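Local coordinates for uncharacterized conserved protein YndB, AHSA1/START domain (Micromonospora chersina, PDB 6V04) that is of unknown function but is encoded in the dynemicin biosynthetic locus and has a START/Bet v1-like fold that may relate it to cyclase/aromatases, at residues V14-V27 with K123-L137. Sequence-based numbering, arbitrary orientation.
Sequences VRVMVSVPAPVDEV and KAGWLDFVGRLARYL
Val16 of strand 14-20 meets Leu127 and Val130 of helix 116-139, and Val18 meets Val130, in the helix-grip fold of START/Bet v1-like domains, where a long helix lies against a curved antiparallel sheet. Strand 14-20 forms one border of that sheet, hydrogen-bonded to strand 103-110, and runs at 20° to the segment 123-137, the axes coming within 8.5 Å. Val16 points both methyls at the helix, amid Lys123, Trp126, Leu127 and Val130, crossing them obliquely. CG1, turned anti to the backbone N (chi1 162°), also touches Val130 CG2. It lies 3.5 Å from Leu127 CD2. CG2 rests 3.9 Å from Trp126 CB. With alanine in place of Val16, both methyls go, which would probably leave Leu127 CD2 without its strand neighbour and a gap beside Val130 and Trp126. Val18 passes Val130 in the opposite direction, its CG1 3.7 Å from Val130 CB. Farther along, Val20 divides its branches: CG1 sits on Ala134 CB, and CG2 meets Leu137 CD1 with the two side chains at about a right angle. At the other end, Lys123 reaches over to the strand, bending at its last torsion (chi4 66°). Its NZ donates to a water 3.1 Å away. That water also accepts from Arg15 N at 2.9 Å.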
ATOM      1  N   VAL A  14       7.341 -13.730   3.394  1.00 31.99           N
ATOM      2  CA  VAL A  14       8.454 -12.877   3.015  1.00 31.85           C
ATOM      3  C   VAL A  14       9.370 -12.712   4.215  1.00 30.39           C
ATOM      4  O   VAL A  14       8.909 -12.420   5.324  1.00 28.50           O
ATOM      5  CB  VAL A  14       7.943 -11.518   2.510  1.00 30.87           C
ATOM      6  CG1 VAL A  14       9.100 -10.568   2.337  1.00 31.93           C
ATOM      7  CG2 VAL A  14       7.192 -11.716   1.206  1.00 32.57           C
ATOM      8  N   ARG A  15      10.665 -12.931   4.003  1.00 31.31           N
ATOM      9  CA  ARG A  15      11.679 -12.799   5.042  1.00 30.14           C
ATOM     10  C   ARG A  15      12.791 -11.916   4.505  1.00 31.69           C
ATOM     11  O   ARG A  15      13.367 -12.213   3.454  1.00 34.17           O
ATOM     12  CB  ARG A  15      12.244 -14.159   5.450  1.00 35.31           C
ATOM     13  CG  ARG A  15      11.265 -15.048   6.138  1.00 34.66           C
ATOM     14  CD  ARG A  15      11.631 -16.510   5.916  1.00 51.00           C
ATOM     15  NE  ARG A  15      10.838 -17.060   4.821  1.00 65.95           N
ATOM     16  CZ  ARG A  15      11.277 -17.928   3.917  1.00 67.98           C
ATOM     17  NH1 ARG A  15      12.530 -18.368   3.945  1.00 75.71           N
ATOM     18  NH2 ARG A  15      10.451 -18.349   2.969  1.00 64.93           N
ATOM     19  N   VAL A  16      13.074 -10.821   5.208  1.00 34.09           N
ATOM     20  CA  VAL A  16      14.109  -9.871   4.821  1.00 31.85           C
ATOM     21  C   VAL A  16      14.955  -9.578   6.051  1.00 32.97           C
ATOM     22  O   VAL A  16      14.459  -9.580   7.181  1.00 39.58           O
ATOM     23  CB  VAL A  16      13.503  -8.572   4.233  1.00 32.43           C
ATOM     24  CG1 VAL A  16      14.515  -7.445   4.233  1.00 47.11           C
ATOM     25  CG2 VAL A  16      12.997  -8.827   2.820  1.00 35.01           C
ATOM     26  N   MET A  17      16.249  -9.348   5.831  1.00 35.03           N
ATOM     27  CA  MET A  17      17.177  -9.063   6.912  1.00 35.79           C
ATOM     28  C   MET A  17      18.065  -7.889   6.526  1.00 37.34           C
ATOM     29  O   MET A  17      18.326  -7.648   5.344  1.00 41.94           O
ATOM     30  CB  MET A  17      18.072 -10.282   7.252  1.00 36.90           C
ATOM     31  CG  MET A  17      17.347 -11.493   7.812  1.00 62.90           C
ATOM     32  SD  MET A  17      16.591 -12.544   6.553  1.00 83.83           S
ATOM     33  CE  MET A  17      16.541 -14.119   7.410  1.00 84.09           C
ATOM     34  N   VAL A  18      18.518  -7.153   7.536  1.00 36.30           N
ATOM     35  CA  VAL A  18      19.588  -6.178   7.362  1.00 36.77           C
ATOM     36  C   VAL A  18      20.508  -6.266   8.573  1.00 38.68           C
ATOM     37  O   VAL A  18      20.050  -6.452   9.705  1.00 37.60           O
ATOM     38  CB  VAL A  18      19.043  -4.744   7.165  1.00 35.90           C
ATOM     39  CG1 VAL A  18      18.306  -4.252   8.407  1.00 35.42           C
ATOM     40  CG2 VAL A  18      20.172  -3.790   6.786  1.00 39.12           C
ATOM     41  N   SER A  19      21.808  -6.165   8.323  1.00 38.60           N
ATOM     42  CA  SER A  19      22.819  -6.093   9.366  1.00 41.00           C
ATOM     43  C   SER A  19      23.372  -4.677   9.395  1.00 41.24           C
ATOM     44  O   SER A  19      23.745  -4.139   8.349  1.00 45.73           O
ATOM     45  CB  SER A  19      23.943  -7.098   9.115  1.00 46.98           C
ATOM     46  OG  SER A  19      25.009  -6.892  10.022  1.00 57.93           O
ATOM     47  N   VAL A  20      23.398  -4.069  10.577  1.00 39.60           N
ATOM     48  CA  VAL A  20      23.890  -2.696  10.715  1.00 39.61           C
ATOM     49  C   VAL A  20      24.936  -2.619  11.821  1.00 43.80           C
ATOM     50  O   VAL A  20      24.856  -3.359  12.813  1.00 44.73           O
ATOM     51  CB  VAL A  20      22.747  -1.708  10.993  1.00 39.34           C
ATOM     52  CG1 VAL A  20      21.785  -1.628   9.808  1.00 37.54           C
ATOM     53  CG2 VAL A  20      22.017  -2.070  12.272  1.00 39.37           C
ATOM     54  N   PRO A  21      25.927  -1.748  11.697  1.00 43.62           N
ATOM     55  CA  PRO A  21      26.945  -1.631  12.745  1.00 48.48           C
ATOM     56  C   PRO A  21      26.522  -0.688  13.854  1.00 66.21           C
ATOM     57  O   PRO A  21      27.297   0.179  14.267  1.00 69.28           O
ATOM     58  CB  PRO A  21      28.157  -1.088  11.980  1.00 54.23           C
ATOM     59  CG  PRO A  21      27.548  -0.256  10.909  1.00 50.26           C
ATOM     60  CD  PRO A  21      26.244  -0.914  10.527  1.00 47.44           C
ATOM     61  N   ALA A  22      25.286  -0.825  14.318  1.00 51.61           N
ATOM     62  CA  ALA A  22      24.799  -0.119  15.486  1.00 42.23           C
ATOM     63  C   ALA A  22      24.430  -1.125  16.568  1.00 42.84           C
ATOM     64  O   ALA A  22      24.018  -2.249  16.256  1.00 46.79           O
ATOM     65  CB  ALA A  22      23.576   0.746  15.159  1.00 46.00           C
ATOM     66  N   PRO A  23      24.582  -0.767  17.840  1.00 42.51           N
ATOM     67  CA  PRO A  23      24.222  -1.697  18.912  1.00 42.64           C
ATOM     68  C   PRO A  23      22.717  -1.893  19.006  1.00 43.59           C
ATOM     69  O   PRO A  23      21.922  -1.079  18.528  1.00 42.83           O
ATOM     70  CB  PRO A  23      24.779  -1.022  20.171  1.00 49.26           C
ATOM     71  CG  PRO A  23      24.818   0.417  19.839  1.00 54.06           C
ATOM     72  CD  PRO A  23      25.113   0.501  18.367  1.00 51.88           C
ATOM     73  N   VAL A  24      22.334  -3.002  19.648  1.00 45.98           N
ATOM     74  CA  VAL A  24      20.928  -3.401  19.679  1.00 36.77           C
ATOM     75  C   VAL A  24      20.072  -2.311  20.310  1.00 41.07           C
ATOM     76  O   VAL A  24      18.936  -2.074  19.888  1.00 37.35           O
ATOM     77  CB  VAL A  24      20.769  -4.742  20.420  1.00 43.89           C
ATOM     78  CG1 VAL A  24      19.302  -5.024  20.726  1.00 43.45           C
ATOM     79  CG2 VAL A  24      21.352  -5.869  19.595  1.00 51.68           C
ATOM     80  N   ASP A  25      20.593  -1.648  21.343  1.00 46.14           N
ATOM     81  CA  ASP A  25      19.800  -0.635  22.027  1.00 45.36           C
ATOM     82  C   ASP A  25      19.479   0.528  21.095  1.00 38.99           C
ATOM     83  O   ASP A  25      18.355   1.044  21.096  1.00 40.43           O
ATOM     84  CB  ASP A  25      20.546  -0.154  23.271  1.00 68.64           C
ATOM     85  CG  ASP A  25      19.669   0.655  24.205  1.00 97.88           C
ATOM     86  OD1 ASP A  25      19.321   1.803  23.853  1.00108.02           O
ATOM     87  OD2 ASP A  25      19.314   0.137  25.286  1.00107.29           O
ATOM     88  N   GLU A  26      20.446   0.931  20.266  1.00 43.78           N
ATOM     89  CA  GLU A  26      20.208   2.020  19.323  1.00 40.47           C
ATOM     90  C   GLU A  26      19.201   1.613  18.254  1.00 34.25           C
ATOM     91  O   GLU A  26      18.287   2.380  17.924  1.00 36.66           O
ATOM     92  CB  GLU A  26      21.529   2.448  18.683  1.00 41.95           C
ATOM     93  CG  GLU A  26      21.394   3.606  17.709  1.00 47.03           C
ATOM     94  CD  GLU A  26      22.716   4.023  17.090  1.00 72.38           C
ATOM     95  OE1 GLU A  26      22.697   4.839  16.138  1.00 59.77           O
ATOM     96  OE2 GLU A  26      23.770   3.539  17.559  1.00 60.86           O
ATOM     97  N   VAL A  27      19.339   0.398  17.715  1.00 34.56           N
ATOM     98  CA  VAL A  27      18.395  -0.065  16.707  1.00 31.79           C
ATOM     99  C   VAL A  27      16.997  -0.153  17.296  1.00 32.08           C
ATOM    100  O   VAL A  27      16.011   0.208  16.646  1.00 31.71           O
ATOM    101  CB  VAL A  27      18.841  -1.420  16.125  1.00 31.81           C
ATOM    102  CG1 VAL A  27      17.843  -1.902  15.075  1.00 35.86           C
ATOM    103  CG2 VAL A  27      20.248  -1.329  15.546  1.00 36.12           C
ATOM    104  N   LYS A 123       8.646  -8.279  -1.048  1.00 30.14           N
ATOM    105  CA  LYS A 123      10.054  -8.402  -0.691  1.00 30.89           C
ATOM    106  C   LYS A 123      10.812  -7.127  -1.037  1.00 34.09           C
ATOM    107  O   LYS A 123      11.591  -6.618  -0.220  1.00 30.31           O
ATOM    108  CB  LYS A 123      10.680  -9.601  -1.394  1.00 35.17           C
ATOM    109  CG  LYS A 123      12.058  -9.949  -0.863  1.00 48.41           C
ATOM    110  CD  LYS A 123      12.629 -11.175  -1.561  1.00 63.56           C
ATOM    111  CE  LYS A 123      13.975 -11.573  -0.979  1.00 78.60           C
ATOM    112  NZ  LYS A 123      13.864 -12.034   0.436  1.00 84.78           N
ATOM    113  N   ALA A 124      10.571  -6.578  -2.230  1.00 29.00           N
ATOM    114  CA  ALA A 124      11.234  -5.340  -2.618  1.00 30.09           C
ATOM    115  C   ALA A 124      10.857  -4.204  -1.678  1.00 27.70           C
ATOM    116  O   ALA A 124      11.709  -3.380  -1.315  1.00 29.71           O
ATOM    117  CB  ALA A 124      10.874  -4.982  -4.059  1.00 31.77           C
ATOM    118  N   GLY A 125       9.585  -4.157  -1.267  1.00 26.88           N
ATOM    119  CA  GLY A 125       9.142  -3.121  -0.347  1.00 27.25           C
ATOM    120  C   GLY A 125       9.846  -3.182   0.989  1.00 25.72           C
ATOM    121  O   GLY A 125      10.278  -2.159   1.527  1.00 27.34           O
ATOM    122  N   TRP A 126       9.981  -4.389   1.545  1.00 25.35           N
ATOM    123  CA  TRP A 126      10.678  -4.522   2.820  1.00 24.90           C
ATOM    124  C   TRP A 126      12.177  -4.285   2.680  1.00 26.89           C
ATOM    125  O   TRP A 126      12.804  -3.767   3.612  1.00 28.64           O
ATOM    126  CB  TRP A 126      10.409  -5.905   3.424  1.00 27.09           C
ATOM    127  CG  TRP A 126       9.097  -5.979   4.156  1.00 23.91           C
ATOM    128  CD1 TRP A 126       8.025  -6.762   3.853  1.00 27.67           C
ATOM    129  CD2 TRP A 126       8.730  -5.232   5.315  1.00 27.50           C
ATOM    130  NE1 TRP A 126       7.012  -6.547   4.747  1.00 28.11           N
ATOM    131  CE2 TRP A 126       7.418  -5.611   5.659  1.00 27.06           C
ATOM    132  CE3 TRP A 126       9.381  -4.280   6.092  1.00 28.31           C
ATOM    133  CZ2 TRP A 126       6.754  -5.067   6.747  1.00 25.77           C
ATOM    134  CZ3 TRP A 126       8.717  -3.748   7.175  1.00 30.07           C
ATOM    135  CH2 TRP A 126       7.417  -4.144   7.490  1.00 30.10           C
ATOM    136  N   LEU A 127      12.771  -4.632   1.533  1.00 27.17           N
ATOM    137  CA  LEU A 127      14.183  -4.320   1.333  1.00 28.78           C
ATOM    138  C   LEU A 127      14.400  -2.814   1.287  1.00 28.24           C
ATOM    139  O   LEU A 127      15.421  -2.309   1.768  1.00 30.20           O
ATOM    140  CB  LEU A 127      14.699  -4.973   0.051  1.00 29.58           C
ATOM    141  CG  LEU A 127      14.967  -6.480   0.138  1.00 42.52           C
ATOM    142  CD1 LEU A 127      15.335  -7.014  -1.237  1.00 55.14           C
ATOM    143  CD2 LEU A 127      16.075  -6.768   1.134  1.00 47.94           C
ATOM    144  N   ASP A 128      13.450  -2.083   0.694  1.00 27.61           N
ATOM    145  CA  ASP A 128      13.500  -0.626   0.689  1.00 27.76           C
ATOM    146  C   ASP A 128      13.429  -0.078   2.111  1.00 26.93           C
ATOM    147  O   ASP A 128      14.231   0.776   2.505  1.00 27.40           O
ATOM    148  CB  ASP A 128      12.355  -0.114  -0.194  1.00 27.82           C
ATOM    149  CG  ASP A 128      12.164   1.381  -0.124  1.00 27.88           C
ATOM    150  OD1 ASP A 128      11.592   1.858   0.871  1.00 28.94           O
ATOM    151  OD2 ASP A 128      12.566   2.067  -1.085  1.00 30.51           O
ATOM    152  N   PHE A 129      12.503  -0.595   2.916  1.00 26.61           N
ATOM    153  CA  PHE A 129      12.357  -0.077   4.269  1.00 27.39           C
ATOM    154  C   PHE A 129      13.594  -0.362   5.118  1.00 29.18           C
ATOM    155  O   PHE A 129      14.061   0.520   5.844  1.00 28.25           O
ATOM    156  CB  PHE A 129      11.103  -0.664   4.919  1.00 35.65           C
ATOM    157  CG  PHE A 129       9.822   0.043   4.540  1.00 30.10           C
ATOM    158  CD1 PHE A 129       9.745   1.437   4.511  1.00 33.74           C
ATOM    159  CD2 PHE A 129       8.697  -0.688   4.221  1.00 31.54           C
ATOM    160  CE1 PHE A 129       8.569   2.071   4.182  1.00 34.53           C
ATOM    161  CE2 PHE A 129       7.512  -0.052   3.888  1.00 37.32           C
ATOM    162  CZ  PHE A 129       7.453   1.330   3.869  1.00 33.88           C
ATOM    163  N   VAL A 130      14.149  -1.579   5.054  1.00 28.92           N
ATOM    164  CA  VAL A 130      15.327  -1.827   5.883  1.00 28.91           C
ATOM    165  C   VAL A 130      16.533  -1.072   5.335  1.00 26.89           C
ATOM    166  O   VAL A 130      17.427  -0.682   6.094  1.00 29.65           O
ATOM    167  CB  VAL A 130      15.615  -3.336   6.055  1.00 30.97           C
ATOM    168  CG1 VAL A 130      14.407  -4.017   6.679  1.00 34.95           C
ATOM    169  CG2 VAL A 130      16.012  -4.024   4.748  1.00 29.70           C
ATOM    170  N   GLY A 131      16.553  -0.773   4.031  1.00 27.60           N
ATOM    171  CA  GLY A 131      17.606   0.071   3.504  1.00 28.54           C
ATOM    172  C   GLY A 131      17.522   1.490   4.026  1.00 27.95           C
ATOM    173  O   GLY A 131      18.552   2.141   4.236  1.00 30.83           O
ATOM    174  N   ARG A 132      16.302   1.982   4.264  1.00 27.13           N
ATOM    175  CA  ARG A 132      16.142   3.319   4.828  1.00 26.85           C
ATOM    176  C   ARG A 132      16.516   3.331   6.305  1.00 26.17           C
ATOM    177  O   ARG A 132      17.139   4.284   6.783  1.00 27.19           O
ATOM    178  CB  ARG A 132      14.702   3.813   4.613  1.00 26.39           C
ATOM    179  CG  ARG A 132      14.372   4.036   3.141  1.00 27.13           C
ATOM    180  CD  ARG A 132      12.945   4.482   2.857  1.00 26.71           C
ATOM    181  NE  ARG A 132      12.696   4.329   1.430  1.00 27.43           N
ATOM    182  CZ  ARG A 132      13.048   5.211   0.498  1.00 28.24           C
ATOM    183  NH1 ARG A 132      13.626   6.362   0.833  1.00 28.41           N
ATOM    184  NH2 ARG A 132      12.807   4.934  -0.770  1.00 28.87           N
ATOM    185  N   LEU A 133      16.185   2.264   7.041  1.00 27.58           N
ATOM    186  CA  LEU A 133      16.641   2.166   8.422  1.00 27.30           C
ATOM    187  C   LEU A 133      18.157   2.266   8.492  1.00 30.41           C
ATOM    188  O   LEU A 133      18.705   3.005   9.316  1.00 29.55           O
ATOM    189  CB  LEU A 133      16.164   0.854   9.056  1.00 26.23           C
ATOM    190  CG  LEU A 133      16.697   0.603  10.467  1.00 27.85           C
ATOM    191  CD1 LEU A 133      16.238   1.677  11.442  1.00 30.50           C
ATOM    192  CD2 LEU A 133      16.222  -0.767  10.932  1.00 29.48           C
ATOM    193  N   ALA A 134      18.855   1.518   7.633  1.00 28.73           N
ATOM    194  CA  ALA A 134      20.314   1.510   7.675  1.00 33.02           C
ATOM    195  C   ALA A 134      20.885   2.885   7.355  1.00 29.68           C
ATOM    196  O   ALA A 134      21.859   3.316   7.979  1.00 34.65           O
ATOM    197  CB  ALA A 134      20.859   0.460   6.705  1.00 33.48           C
ATOM    198  N   ARG A 135      20.293   3.581   6.384  1.00 29.82           N
ATOM    199  CA  ARG A 135      20.748   4.927   6.034  1.00 31.25           C
ATOM    200  C   ARG A 135      20.595   5.882   7.213  1.00 35.26           C
ATOM    201  O   ARG A 135      21.497   6.672   7.513  1.00 34.78           O
ATOM    202  CB  ARG A 135      19.953   5.441   4.838  1.00 35.43           C
ATOM    203  CG  ARG A 135      20.381   4.897   3.493  1.00 49.41           C
ATOM    204  CD  ARG A 135      19.516   5.499   2.391  1.00 74.39           C
ATOM    205  NE  ARG A 135      19.596   6.962   2.354  1.00 83.35           N
ATOM    206  CZ  ARG A 135      20.217   7.675   1.415  1.00 85.85           C
ATOM    207  NH1 ARG A 135      20.825   7.083   0.394  1.00 86.83           N
ATOM    208  NH2 ARG A 135      20.221   8.998   1.494  1.00 82.71           N
ATOM    209  N   TYR A 136      19.439   5.834   7.875  1.00 31.39           N
ATOM    210  CA  TYR A 136      19.173   6.707   9.012  1.00 34.25           C
ATOM    211  C   TYR A 136      20.128   6.434  10.168  1.00 35.30           C
ATOM    212  O   TYR A 136      20.626   7.373  10.805  1.00 35.50           O
ATOM    213  CB  TYR A 136      17.715   6.542   9.445  1.00 31.85           C
ATOM    214  CG  TYR A 136      17.420   7.148  10.794  1.00 32.65           C
ATOM    215  CD1 TYR A 136      17.463   8.517  10.986  1.00 30.28           C
ATOM    216  CD2 TYR A 136      17.084   6.342  11.874  1.00 32.99           C
ATOM    217  CE1 TYR A 136      17.207   9.075  12.234  1.00 35.11           C
ATOM    218  CE2 TYR A 136      16.826   6.881  13.119  1.00 36.79           C
ATOM    219  CZ  TYR A 136      16.875   8.243  13.293  1.00 35.86           C
ATOM    220  OH  TYR A 136      16.617   8.769  14.544  1.00 40.68           O
ATOM    221  N   LEU A 137      20.403   5.154  10.457  1.00 33.55           N
ATOM    222  CA  LEU A 137      21.361   4.827  11.510  1.00 35.13           C
ATOM    223  C   LEU A 137      22.766   5.294  11.158  1.00 36.54           C
ATOM    224  O   LEU A 137      23.527   5.701  12.044  1.00 40.55           O
ATOM    225  CB  LEU A 137      21.353   3.318  11.769  1.00 32.26           C
ATOM    226  CG  LEU A 137      20.084   2.785  12.433  1.00 32.91           C
ATOM    227  CD1 LEU A 137      20.062   1.275  12.395  1.00 34.78           C
ATOM    228  CD2 LEU A 137      20.012   3.284  13.870  1.00 41.92           C
TER
HETATM  229  O   HOH W   1      11.616 -13.887   1.410  1.00 46.52           O